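Local coordinates for SusD homolog (Bacteroides thetaiotaomicron, PDB 4MRU), which probably binds mucin O-glycans at the cell surface as a SusD-like outer-membrane lipoprotein and also carries a magnesium site, at residues A[22-27]-A[95-100]; A[146-151]-A[473-478]; A[239-244]-A[320-325]; A[297-302]-A[445-450]. All blocks are in the same frame, centred on the assembly; numbering follows the deposited sequence.

Contact 1: residues A[22-27]-A[95-100]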
loop_
_atom_site.group_PDB
_atom_site.type_symbol
_atom_site.label_atom_id
_atom_site.label_comp_id
_atom_site.label_asym_id
_atom_site.label_seq_id
_atom_site.Cartn_x
_atom_site.Cartn_y
_atom_site.Cartn_z
ATOM N N TYR A 22 21.213 0.554 24.116
ATOM C CA TYR A 22 20.968 -0.260 22.906
ATOM C C TYR A 22 20.512 -1.710 23.164
ATOM O O TYR A 22 21.112 -2.442 23.949
ATOM C CB TYR A 22 22.232 -0.293 22.042
ATOM C CG TYR A 22 22.147 -1.248 20.869
ATOM C CD1 TYR A 22 21.411 -0.924 19.711
ATOM C CD2 TYR A 22 22.771 -2.484 20.925
ATOM C CE1 TYR A 22 21.333 -1.807 18.639
ATOM C CE2 TYR A 22 22.690 -3.375 19.870
ATOM C CZ TYR A 22 21.981 -3.027 18.729
ATOM O OH TYR A 22 21.920 -3.905 17.688
ATOM N N ASP A 23 19.470 -2.117 22.448
ATOM C CA ASP A 23 18.951 -3.459 22.520
ATOM C C ASP A 23 18.528 -3.869 21.105
ATOM O O ASP A 23 17.700 -3.187 20.480
ATOM C CB ASP A 23 17.746 -3.532 23.460
ATOM C CG ASP A 23 17.139 -4.903 23.485
ATOM O OD1 ASP A 23 17.751 -5.788 24.082
ATOM O OD2 ASP A 23 16.090 -5.129 22.854
ATOM N N LEU A 24 19.077 -4.976 20.602
ATOM C CA LEU A 24 18.875 -5.333 19.190
ATOM C C LEU A 24 17.404 -5.603 18.925
ATOM O O LEU A 24 16.856 -5.140 17.941
ATOM C CB LEU A 24 19.720 -6.530 18.823
ATOM C CG LEU A 24 19.540 -7.142 17.439
ATOM C CD1 LEU A 24 19.764 -6.155 16.305
ATOM C CD2 LEU A 24 20.515 -8.294 17.321
ATOM N N GLY A 25 16.767 -6.320 19.844
ATOM C CA GLY A 25 15.342 -6.586 19.750
ATOM C C GLY A 25 14.464 -5.357 19.657
ATOM O O GLY A 25 13.555 -5.301 18.818
ATOM N N SER A 26 14.691 -4.388 20.545
ATOM C CA SER A 26 13.903 -3.149 20.524
ATOM C C SER A 26 14.148 -2.378 19.216
ATOM O O SER A 26 13.222 -1.749 18.684
ATOM C CB SER A 26 14.148 -2.265 21.771
ATOM O OG SER A 26 15.493 -1.907 21.888
ATOM N N THR A 27 15.357 -2.477 18.683
ATOM C CA THR A 27 15.729 -1.769 17.487
ATOM C C THR A 27 15.036 -2.390 16.262
ATOM O O THR A 27 14.467 -1.694 15.411
ATOM C CB THR A 27 17.265 -1.766 17.325
ATOM O OG1 THR A 27 17.856 -1.031 18.402
ATOM C CG2 THR A 27 17.647 -1.124 16.036
ATOM N N TYR A 95 21.333 2.506 11.726
ATOM C CA TYR A 95 22.753 2.673 12.025
ATOM C C TYR A 95 23.160 2.094 13.376
ATOM O O TYR A 95 24.318 1.704 13.540
ATOM C CB TYR A 95 23.160 4.158 11.895
ATOM C CG TYR A 95 23.302 4.608 10.409
ATOM C CD1 TYR A 95 24.055 3.853 9.497
ATOM C CD2 TYR A 95 22.726 5.806 9.932
ATOM C CE1 TYR A 95 24.195 4.242 8.165
ATOM C CE2 TYR A 95 22.872 6.203 8.600
ATOM C CZ TYR A 95 23.600 5.413 7.723
ATOM O OH TYR A 95 23.769 5.776 6.415
ATOM N N ALA A 96 22.232 1.979 14.332
ATOM C CA ALA A 96 22.524 1.315 15.601
ATOM C C ALA A 96 22.855 -0.155 15.355
ATOM O O ALA A 96 23.818 -0.702 15.919
ATOM C CB ALA A 96 21.364 1.452 16.591
ATOM N N VAL A 97 22.089 -0.796 14.488
ATOM C CA VAL A 97 22.376 -2.179 14.165
ATOM C C VAL A 97 23.740 -2.312 13.555
ATOM O O VAL A 97 24.529 -3.212 13.957
ATOM C CB VAL A 97 21.339 -2.785 13.185
ATOM C CG1 VAL A 97 21.697 -4.222 12.849
ATOM C CG2 VAL A 97 19.942 -2.716 13.770
ATOM N N LEU A 98 24.038 -1.430 12.591
ATOM C CA LEU A 98 25.320 -1.480 11.886
ATOM C C LEU A 98 26.502 -1.167 12.792
ATOM O O LEU A 98 27.546 -1.753 12.647
ATOM C CB LEU A 98 25.329 -0.515 10.715
ATOM C CG LEU A 98 24.919 -1.096 9.353
ATOM C CD1 LEU A 98 23.589 -1.856 9.335
ATOM C CD2 LEU A 98 24.906 0.080 8.386
ATOM N N GLN A 99 26.332 -0.329 13.784
ATOM C CA GLN A 99 27.467 -0.020 14.619
ATOM C C GLN A 99 27.642 -1.050 15.766
ATOM O O GLN A 99 28.759 -1.224 16.277
ATOM C CB GLN A 99 27.391 1.461 15.045
ATOM C CG GLN A 99 26.753 1.782 16.366
ATOM C CD GLN A 99 26.486 3.272 16.521
ATOM O OE1 GLN A 99 26.187 3.992 15.543
ATOM N NE2 GLN A 99 26.591 3.747 17.757
ATOM N N HIS A 100 26.614 -1.835 16.094
ATOM C CA HIS A 100 26.740 -2.809 17.197
ATOM C C HIS A 100 26.877 -4.267 16.786
ATOM O O HIS A 100 27.361 -5.062 17.576
ATOM C CB HIS A 100 25.528 -2.739 18.105
ATOM C CG HIS A 100 25.474 -1.515 18.930
ATOM N ND1 HIS A 100 24.943 -0.333 18.461
ATOM C CD2 HIS A 100 25.891 -1.273 20.196
ATOM C CE1 HIS A 100 25.037 0.587 19.404
ATOM N NE2 HIS A 100 25.607 0.043 20.464
#
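Tyr22 and His100 form an aromatic pair. Their rings stack face to face, with centroids 3.7 Å apart and planes at 10°. The two side chains run antiparallel, and CE2 of Tyr22 lies 3.4 Å from CB of His100, while CB of Tyr22 sits over the imidazole face in a CH-pi contact. CG of Tyr22 is anti to the backbone N (chi1 172°), which carries the phenol across to helix 81-100.

Each ring also carries a hydrogen bond. ND1 of His100 donates to Ala96 O at 2.8 Å, one turn back. The acceptor lies in the imidazole plane, which sets the ring's rotation. Tyr22 OH bonds to Glu101, just past the helix end.

Tyr22 lies just ahead of helix 24-32, whose first turn packs on the last turn of helix 81-100, in the helical, TPR-like part of a SusD fold. Asp23 is the N-cap of helix 24-32, its OD2 accepting from Ser26 N at 2.8 Å.

Apolar contacts lie beside the stack. CE1 of Tyr22 rests 3.8 Å from CB of Ala96. CG2 of Thr27 meets CG2 of Val97 at 3.6 Å, and CD1 of Leu24 touches that same Val97 methyl at 4.3 Å.

Contact 2: residues A[146-151]-A[473-478]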
loop_
_atom_site.group_PDB
_atom_site.type_symbol
_atom_site.label_atom_id
_atom_site.label_comp_id
_atom_site.label_asym_id
_atom_site.label_seq_id
_atom_site.Cartn_x
_atom_site.Cartn_y
_atom_site.Cartn_z
ATOM N N ASN A 146 19.798 18.685 5.584
ATOM C CA ASN A 146 19.986 17.238 5.611
ATOM C C ASN A 146 20.707 16.609 4.349
ATOM O O ASN A 146 21.796 17.040 4.038
ATOM C CB ASN A 146 18.646 16.595 5.889
ATOM C CG ASN A 146 18.778 15.379 6.738
ATOM O OD1 ASN A 146 19.868 14.831 6.853
ATOM N ND2 ASN A 146 17.676 14.952 7.361
ATOM N N ALA A 147 20.138 15.625 3.631
ATOM C CA ALA A 147 20.912 14.834 2.639
ATOM C C ALA A 147 20.448 14.946 1.171
ATOM O O ALA A 147 19.337 15.373 0.880
ATOM C CB ALA A 147 20.899 13.363 3.050
ATOM N N ALA A 148 21.323 14.534 0.262
ATOM C CA ALA A 148 21.054 14.529 -1.158
ATOM C C ALA A 148 20.067 13.451 -1.488
ATOM O O ALA A 148 20.072 12.377 -0.856
ATOM C CB ALA A 148 22.349 14.301 -1.954
ATOM N N TYR A 149 19.277 13.698 -2.526
ATOM C CA TYR A 149 18.251 12.744 -2.951
ATOM C C TYR A 149 18.713 11.857 -4.095
ATOM O O TYR A 149 19.429 12.304 -4.947
ATOM C CB TYR A 149 17.019 13.481 -3.461
ATOM C CG TYR A 149 16.179 14.244 -2.479
ATOM C CD1 TYR A 149 16.719 15.159 -1.608
ATOM C CD2 TYR A 149 14.776 14.108 -2.496
ATOM C CE1 TYR A 149 15.932 15.867 -0.738
ATOM C CE2 TYR A 149 13.990 14.841 -1.663
ATOM C CZ TYR A 149 14.573 15.711 -0.771
ATOM O OH TYR A 149 13.804 16.478 0.078
ATOM N N ASP A 150 18.320 10.588 -4.094
ATOM C CA ASP A 150 18.514 9.722 -5.247
ATOM C C ASP A 150 17.293 9.781 -6.161
ATOM O O ASP A 150 16.163 9.889 -5.696
ATOM C CB ASP A 150 18.681 8.270 -4.863
ATOM C CG ASP A 150 19.931 7.978 -3.996
ATOM O OD1 ASP A 150 20.838 8.815 -3.877
ATOM O OD2 ASP A 150 19.952 6.851 -3.425
ATOM N N SER A 151 17.521 9.588 -7.452
ATOM C CA SER A 151 16.413 9.368 -8.364
ATOM C C SER A 151 15.622 8.122 -7.959
ATOM O O SER A 151 16.167 7.190 -7.374
ATOM C CB SER A 151 16.903 9.264 -9.803
ATOM O OG SER A 151 17.546 8.038 -10.079
ATOM N N SER A 473 17.512 23.095 1.216
ATOM C CA SER A 473 17.086 23.715 -0.036
ATOM C C SER A 473 18.023 23.423 -1.233
ATOM O O SER A 473 17.543 23.241 -2.363
ATOM C CB SER A 473 16.951 25.235 0.121
ATOM O OG SER A 473 18.192 25.809 0.441
ATOM N N PHE A 474 19.325 23.316 -1.009
ATOM C CA PHE A 474 20.237 22.873 -2.094
ATOM C C PHE A 474 19.865 21.455 -2.630
ATOM O O PHE A 474 19.630 21.243 -3.842
ATOM C CB PHE A 474 21.681 22.946 -1.601
ATOM C CG PHE A 474 22.706 22.552 -2.628
ATOM C CD1 PHE A 474 23.049 21.219 -2.783
ATOM C CD2 PHE A 474 23.352 23.510 -3.418
ATOM C CE1 PHE A 474 23.989 20.827 -3.719
ATOM C CE2 PHE A 474 24.311 23.126 -4.340
ATOM C CZ PHE A 474 24.625 21.772 -4.490
ATOM N N HIS A 475 19.827 20.494 -1.722
ATOM C CA HIS A 475 19.458 19.126 -2.074
ATOM C C HIS A 475 18.005 19.040 -2.601
ATOM O O HIS A 475 17.730 18.352 -3.600
ATOM C CB HIS A 475 19.650 18.218 -0.886
ATOM C CG HIS A 475 21.081 18.045 -0.482
ATOM N ND1 HIS A 475 22.079 17.761 -1.389
ATOM C CD2 HIS A 475 21.675 18.064 0.738
ATOM C CE1 HIS A 475 23.225 17.611 -0.744
ATOM N NE2 HIS A 475 23.008 17.789 0.544
ATOM N N LEU A 476 17.096 19.742 -1.962
ATOM C CA LEU A 476 15.717 19.701 -2.423
ATOM C C LEU A 476 15.593 20.249 -3.871
ATOM O O LEU A 476 14.936 19.642 -4.715
ATOM C CB LEU A 476 14.813 20.462 -1.468
ATOM C CG LEU A 476 13.408 20.605 -2.043
ATOM C CD1 LEU A 476 12.712 19.243 -2.007
ATOM C CD2 LEU A 476 12.628 21.655 -1.303
ATOM N N ASN A 477 16.259 21.367 -4.152
ATOM C CA ASN A 477 16.227 21.940 -5.488
ATOM C C ASN A 477 16.695 20.951 -6.585
ATOM O O ASN A 477 16.064 20.834 -7.652
ATOM C CB ASN A 477 17.056 23.231 -5.540
ATOM C CG ASN A 477 17.038 23.846 -6.907
ATOM O OD1 ASN A 477 16.015 24.355 -7.341
ATOM N ND2 ASN A 477 18.156 23.726 -7.630
ATOM N N ASN A 478 17.806 20.261 -6.322
ATOM C CA ASN A 478 18.286 19.202 -7.213
ATOM C C ASN A 478 17.284 18.054 -7.303
ATOM O O ASN A 478 17.046 17.527 -8.380
ATOM C CB ASN A 478 19.683 18.685 -6.772
ATOM C CG ASN A 478 20.766 19.723 -7.000
ATOM O OD1 ASN A 478 20.677 20.527 -7.936
ATOM N ND2 ASN A 478 21.800 19.730 -6.145
HETATM O O HOH W 1 19.419 16.047 -3.943
#
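His475 lays one face of its imidazole against the backbone of Ala147 and Ala148. This is a surface contact of the helical, TPR-like SusD fold: the irregular segment 146-151, which leads into helix 152-173, packs on the first turns of helix 473-486.

The peptide link between the two alanines lies flat under the ring. Ala148 N is over the ring centre and Ala147 C is nearer the rim. ND1 of His475 comes within 3.4 Å of Ala148 CA and also meets Ala148 CB. At the ring edge, near its plane, Asn146 O approaches CD2 of His475 at 3.5 Å. CG of His475 is anti to its carbonyl carbon (chi1 -67°), which swings the ring off the helix and over the loop.

Tyr149 runs alongside Leu476, its hydroxyl end beside the leucine methyl. OH of Tyr149 is 3.6 Å from CD1 of Leu476, and its polar partner is Glu468, which bonds the hydroxyl. Tyr464 meets the phenol ring edge to face, so the ring is held by both packing and a hydrogen bond.

No direct hydrogen bond joins the two segments. A water makes the polar link instead. It accepts from Tyr149 N at 2.7 Å and donates to His475 O at 2.9 Å.

Contact 3: residues A[239-244]-A[320-325]. With EDO (1,2-ethanediol), chain F.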
loop_
_atom_site.group_PDB
_atom_site.type_symbol
_atom_site.label_atom_id
_atom_site.label_comp_id
_atom_site.label_asym_id
_atom_site.label_seq_id
_atom_site.Cartn_x
_atom_site.Cartn_y
_atom_site.Cartn_z
ATOM N N ALA A 239 3.330 -12.178 6.093
ATOM C CA ALA A 239 4.151 -11.287 6.900
ATOM C C ALA A 239 3.224 -10.327 7.655
ATOM O O ALA A 239 2.595 -9.455 7.036
ATOM C CB ALA A 239 5.089 -10.510 6.034
ATOM N N LEU A 240 3.126 -10.536 8.965
ATOM C CA LEU A 240 2.314 -9.718 9.828
ATOM C C LEU A 240 3.201 -9.207 10.932
ATOM O O LEU A 240 3.977 -9.997 11.519
ATOM C CB LEU A 240 1.213 -10.535 10.464
ATOM C CG LEU A 240 -0.114 -10.810 9.775
ATOM C CD1 LEU A 240 0.062 -11.299 8.373
ATOM C CD2 LEU A 240 -0.837 -11.830 10.656
ATOM N N PHE A 241 3.072 -7.924 11.279
ATOM C CA PHE A 241 3.742 -7.380 12.464
ATOM C C PHE A 241 2.759 -7.497 13.611
ATOM O O PHE A 241 1.747 -6.796 13.674
ATOM C CB PHE A 241 4.224 -5.946 12.224
ATOM C CG PHE A 241 4.856 -5.291 13.409
ATOM C CD1 PHE A 241 5.854 -5.935 14.148
ATOM C CD2 PHE A 241 4.497 -3.991 13.762
ATOM C CE1 PHE A 241 6.476 -5.315 15.205
ATOM C CE2 PHE A 241 5.118 -3.365 14.827
ATOM C CZ PHE A 241 6.092 -4.026 15.554
ATOM N N HIS A 242 3.053 -8.413 14.523
ATOM C CA HIS A 242 2.223 -8.653 15.664
ATOM C C HIS A 242 2.572 -7.694 16.781
ATOM O O HIS A 242 3.761 -7.411 17.063
ATOM C CB HIS A 242 2.430 -10.096 16.172
ATOM C CG HIS A 242 2.187 -11.137 15.141
ATOM N ND1 HIS A 242 3.153 -11.517 14.245
ATOM C CD2 HIS A 242 1.085 -11.858 14.832
ATOM C CE1 HIS A 242 2.675 -12.454 13.447
ATOM N NE2 HIS A 242 1.417 -12.663 13.769
ATOM N N VAL A 243 1.553 -7.208 17.461
ATOM C CA VAL A 243 1.771 -6.227 18.477
ATOM C C VAL A 243 0.836 -6.492 19.657
ATOM O O VAL A 243 -0.259 -7.005 19.455
ATOM C CB VAL A 243 1.494 -4.809 17.960
ATOM C CG1 VAL A 243 2.537 -4.394 16.936
ATOM C CG2 VAL A 243 0.094 -4.720 17.375
ATOM N N ALA A 244 1.295 -6.144 20.860
ATOM C CA ALA A 244 0.490 -6.272 22.085
ATOM C C ALA A 244 -0.641 -5.258 22.079
ATOM O O ALA A 244 -1.721 -5.538 22.567
ATOM C CB ALA A 244 1.369 -6.104 23.319
ATOM N N ASP A 320 -5.174 -6.479 16.904
ATOM C CA ASP A 320 -4.946 -6.931 15.554
ATOM C C ASP A 320 -3.497 -6.666 15.105
ATOM O O ASP A 320 -2.910 -5.655 15.505
ATOM C CB ASP A 320 -5.846 -6.197 14.597
ATOM C CG ASP A 320 -7.318 -6.529 14.780
ATOM O OD1 ASP A 320 -7.670 -7.446 15.543
ATOM O OD2 ASP A 320 -8.131 -5.862 14.113
ATOM N N PRO A 321 -2.930 -7.537 14.242
ATOM C CA PRO A 321 -1.602 -7.305 13.675
ATOM C C PRO A 321 -1.668 -6.316 12.521
ATOM O O PRO A 321 -2.763 -6.021 12.050
ATOM C CB PRO A 321 -1.209 -8.681 13.159
ATOM C CG PRO A 321 -2.529 -9.299 12.788
ATOM C CD PRO A 321 -3.475 -8.846 13.837
ATOM N N TYR A 322 -0.520 -5.781 12.108
ATOM C CA TYR A 322 -0.433 -5.019 10.901
ATOM C C TYR A 322 -0.018 -5.961 9.761
ATOM O O TYR A 322 1.005 -6.673 9.888
ATOM C CB TYR A 322 0.571 -3.889 11.046
ATOM C CG TYR A 322 0.255 -2.866 12.082
ATOM C CD1 TYR A 322 -0.531 -1.753 11.783
ATOM C CD2 TYR A 322 0.765 -2.968 13.364
ATOM C CE1 TYR A 322 -0.807 -0.780 12.746
ATOM C CE2 TYR A 322 0.454 -2.029 14.345
ATOM C CZ TYR A 322 -0.311 -0.913 14.013
ATOM O OH TYR A 322 -0.604 0.041 14.979
ATOM N N VAL A 323 -0.756 -5.955 8.651
ATOM C CA VAL A 323 -0.553 -6.950 7.592
ATOM C C VAL A 323 0.341 -6.359 6.532
ATOM O O VAL A 323 -0.048 -5.403 5.849
ATOM C CB VAL A 323 -1.908 -7.435 6.990
ATOM C CG1 VAL A 323 -1.700 -8.445 5.862
ATOM C CG2 VAL A 323 -2.823 -8.047 8.063
ATOM N N TRP A 324 1.555 -6.909 6.391
ATOM C CA TRP A 324 2.489 -6.407 5.379
ATOM C C TRP A 324 2.309 -7.030 3.984
ATOM O O TRP A 324 2.194 -6.327 3.020
ATOM C CB TRP A 324 3.898 -6.693 5.790
ATOM C CG TRP A 324 4.389 -5.960 7.011
ATOM C CD1 TRP A 324 3.687 -5.167 7.834
ATOM C CD2 TRP A 324 5.712 -5.998 7.509
ATOM N NE1 TRP A 324 4.502 -4.686 8.845
ATOM C CE2 TRP A 324 5.762 -5.178 8.641
ATOM C CE3 TRP A 324 6.875 -6.639 7.093
ATOM C CZ2 TRP A 324 6.948 -4.987 9.382
ATOM C CZ3 TRP A 324 8.052 -6.416 7.771
ATOM C CH2 TRP A 324 8.080 -5.608 8.916
HETATM N N MSE A 325 2.333 -8.350 3.890
HETATM C CA MSE A 325 2.294 -9.027 2.602
HETATM C C MSE A 325 1.658 -10.365 2.793
HETATM O O MSE A 325 2.015 -11.112 3.692
HETATM C CB MSE A 325 3.710 -9.174 2.054
HETATM C CG MSE A 325 3.621 -10.010 0.774
HETATM SE SE MSE A 325 3.867 -9.134 -0.951
HETATM C CE MSE A 325 5.413 -8.025 -0.384
HETATM C C1 EDO F . 5.072 -3.467 3.064
HETATM O O1 EDO F . 4.937 -2.318 2.221
HETATM C C2 EDO F . 3.752 -3.539 3.751
HETATM O O2 EDO F . 2.841 -3.774 2.692
#
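Ala239 O takes two donors from the partner strand 322-325. Trp324 N binds it at 2.8 Å, and N of Met325, which is selenomethionine in this crystal, adds a weak bond at 3.3 Å. Two residues thus face one, a classic beta bulge in an antiparallel two-strand ladder. Ala239 N returns a bond to Met325 O. Beyond the bulge, Phe241 and Tyr322 form a hydrogen-bonded pair, with Phe241 N to Tyr322 O at 2.8 Å and Tyr322 N to Phe241 O at 2.9 Å.

Leu240 lies alongside Pro321 and Val323 on one face of the ladder. Its CD2 is 3.7 Å from CG of Pro321, and its CD1 reaches CG1 of Val323. An alanine here is likely to leave a gap beside the proline ring and the valine methyl.

On the other face, CG of Phe241 is anti to the backbone N (chi1 177°), which sets its ring next to that of Tyr322. Separately, CB of Phe241 lies 3.6 Å from NE1 of Trp324, and Val243 CG1 sits over the phenyl ring. A 1,2-ethanediol, probably from the crystallisation liquor, donates to Trp324 O.

Helix 192-209 packs on Ala239 and Met325 through Phe198, while Gln32 of helix 24-32 touches Phe241 and Trp324.

Contact 4: residues A[297-302]-A[445-450]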
loop_
_atom_site.group_PDB
_atom_site.type_symbol
_atom_site.label_atom_id
_atom_site.label_comp_id
_atom_site.label_asym_id
_atom_site.label_seq_id
_atom_site.Cartn_x
_atom_site.Cartn_y
_atom_site.Cartn_z
ATOM N N GLY A 297 -13.293 13.065 -0.674
ATOM C CA GLY A 297 -13.048 14.374 -1.294
ATOM C C GLY A 297 -14.224 15.343 -1.322
ATOM O O GLY A 297 -14.645 15.806 -2.388
ATOM N N ILE A 298 -14.712 15.670 -0.134
ATOM C CA ILE A 298 -15.864 16.470 0.059
ATOM C C ILE A 298 -15.634 17.424 1.233
ATOM O O ILE A 298 -14.710 17.218 1.981
ATOM C CB ILE A 298 -17.071 15.599 0.422
ATOM C CG1 ILE A 298 -16.805 14.820 1.707
ATOM C CG2 ILE A 298 -17.428 14.656 -0.744
ATOM C CD1 ILE A 298 -18.023 14.152 2.310
ATOM N N ASN A 299 -16.507 18.429 1.368
ATOM C CA ASN A 299 -16.624 19.258 2.563
ATOM C C ASN A 299 -18.068 19.132 3.024
ATOM O O ASN A 299 -18.928 19.869 2.582
ATOM C CB ASN A 299 -16.253 20.723 2.291
ATOM C CG ASN A 299 -14.769 20.950 1.925
ATOM O OD1 ASN A 299 -14.444 21.958 1.309
ATOM N ND2 ASN A 299 -13.906 20.097 2.351
ATOM N N SER A 300 -18.372 18.137 3.846
ATOM C CA SER A 300 -19.754 17.887 4.224
ATOM C C SER A 300 -20.354 19.066 4.980
ATOM O O SER A 300 -19.689 19.637 5.833
ATOM C CB SER A 300 -19.862 16.649 5.125
ATOM O OG SER A 300 -21.204 16.445 5.583
ATOM N N PRO A 301 -21.642 19.381 4.737
ATOM C CA PRO A 301 -22.360 20.384 5.565
ATOM C C PRO A 301 -22.945 19.809 6.822
ATOM O O PRO A 301 -23.553 20.524 7.593
ATOM C CB PRO A 301 -23.504 20.823 4.650
ATOM C CG PRO A 301 -23.806 19.588 3.849
ATOM C CD PRO A 301 -22.505 18.832 3.672
ATOM N N PHE A 302 -22.799 18.512 7.044
ATOM C CA PHE A 302 -23.356 17.880 8.239
ATOM C C PHE A 302 -22.374 17.888 9.421
ATOM O O PHE A 302 -21.259 18.430 9.308
ATOM C CB PHE A 302 -23.812 16.478 7.844
ATOM C CG PHE A 302 -24.928 16.496 6.836
ATOM C CD1 PHE A 302 -26.099 17.210 7.084
ATOM C CD2 PHE A 302 -24.780 15.889 5.610
ATOM C CE1 PHE A 302 -27.114 17.265 6.140
ATOM C CE2 PHE A 302 -25.789 15.931 4.668
ATOM C CZ PHE A 302 -26.962 16.605 4.934
ATOM N N VAL A 445 -12.984 12.935 -6.782
ATOM C CA VAL A 445 -13.279 13.819 -5.678
ATOM C C VAL A 445 -14.336 14.844 -6.145
ATOM O O VAL A 445 -14.449 15.147 -7.337
ATOM C CB VAL A 445 -12.047 14.565 -5.109
ATOM C CG1 VAL A 445 -10.998 13.575 -4.635
ATOM C CG2 VAL A 445 -11.459 15.521 -6.147
ATOM N N VAL A 446 -15.082 15.377 -5.182
ATOM C CA VAL A 446 -15.995 16.469 -5.452
ATOM C C VAL A 446 -15.310 17.835 -5.377
ATOM O O VAL A 446 -15.426 18.657 -6.272
ATOM C CB VAL A 446 -17.170 16.399 -4.462
ATOM C CG1 VAL A 446 -18.110 17.548 -4.720
ATOM C CG2 VAL A 446 -17.852 15.030 -4.603
ATOM N N VAL A 447 -14.614 18.059 -4.269
ATOM C CA VAL A 447 -13.903 19.270 -4.019
ATOM C C VAL A 447 -12.420 19.053 -4.317
ATOM O O VAL A 447 -11.708 18.370 -3.568
ATOM C CB VAL A 447 -14.094 19.696 -2.562
ATOM C CG1 VAL A 447 -13.404 21.024 -2.314
ATOM C CG2 VAL A 447 -15.579 19.846 -2.223
ATOM N N ASN A 448 -11.979 19.567 -5.464
ATOM C CA ASN A 448 -10.577 19.444 -5.882
ATOM C C ASN A 448 -9.899 20.730 -5.594
ATOM O O ASN A 448 -9.979 21.680 -6.394
ATOM C CB ASN A 448 -10.431 19.071 -7.377
ATOM C CG ASN A 448 -8.989 18.979 -7.790
ATOM O OD1 ASN A 448 -8.064 19.402 -7.036
ATOM N ND2 ASN A 448 -8.760 18.511 -9.023
ATOM N N LYS A 449 -9.246 20.789 -4.436
ATOM C CA LYS A 449 -8.528 21.986 -4.026
ATOM C C LYS A 449 -7.051 21.804 -4.243
ATOM O O LYS A 449 -6.255 22.568 -3.696
ATOM C CB LYS A 449 -8.834 22.314 -2.559
ATOM C CG LYS A 449 -10.228 22.877 -2.305
ATOM C CD LYS A 449 -10.539 22.779 -0.805
ATOM C CE LYS A 449 -11.679 23.704 -0.372
ATOM N NZ LYS A 449 -12.028 23.524 1.083
ATOM N N GLY A 450 -6.679 20.859 -5.113
ATOM C CA GLY A 450 -5.271 20.641 -5.442
ATOM C C GLY A 450 -4.602 21.721 -6.296
ATOM O O GLY A 450 -5.267 22.500 -6.989
HETATM O O HOH W 2 -11.145 20.424 2.021
#
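Gly297 O accepts two backbone hydrogen bonds from the other loop. Val447 N reaches it at 2.9 Å in a nearly straight bond (173°). Val446 N is equally near, but its bond is more bent (136°). Gly297 must lack a side chain, because a CB would collide with CB of Val445 and with the preceding carbonyl.

The side-chain bond joins Asn299 to Lys449. The two side chains reach toward each other, and NZ of Lys449 donates to OD1 of Asn299 at 2.9 Å. The lysine chain is extended beyond CG (chi3 161°), which brings its amine across to the amide. The amine also bonds weakly to Leu66 O. ND2 of Asn299 donates to a water that takes a weak bond from the amine. A leucine in place of Asn299 would probably leave the amine without this acceptor and the water without its amide donor.

In the apolar contact, CG2 of Ile298 meets CG2 of Val446 at 3.9 Å. A Val447 methyl, CG1, packs beside OD1 of Asn299.

An Asx turn at Asn448 and an ST turn at Ser300 shape the two loops. Segment 297-302 runs between strand 289-290 and helix 304-309, and segment 445-450 between helices 427-437 and 466-471.

How the contacts relate
No segment is shared and no two contacts touch, though helix 24-32, which starts in contact 1, also borders contact 3. Contacts 1, 3 and 4 are partly buried; contact 2 lies at the surface. Contact 3 is nearest the chain centre, about 14 Å from it by centres, and buries the largest area. It is the one strand pairing, held by a backbone ladder. Contact 1 joins the start of one helix, with the residues before it, to the end of another by ring stacking and apolar packing. Contact 2 sets a loop on a helix and relies on a water for its polar link. Contact 4 joins two loops by direct backbone and side-chain hydrogen bonds.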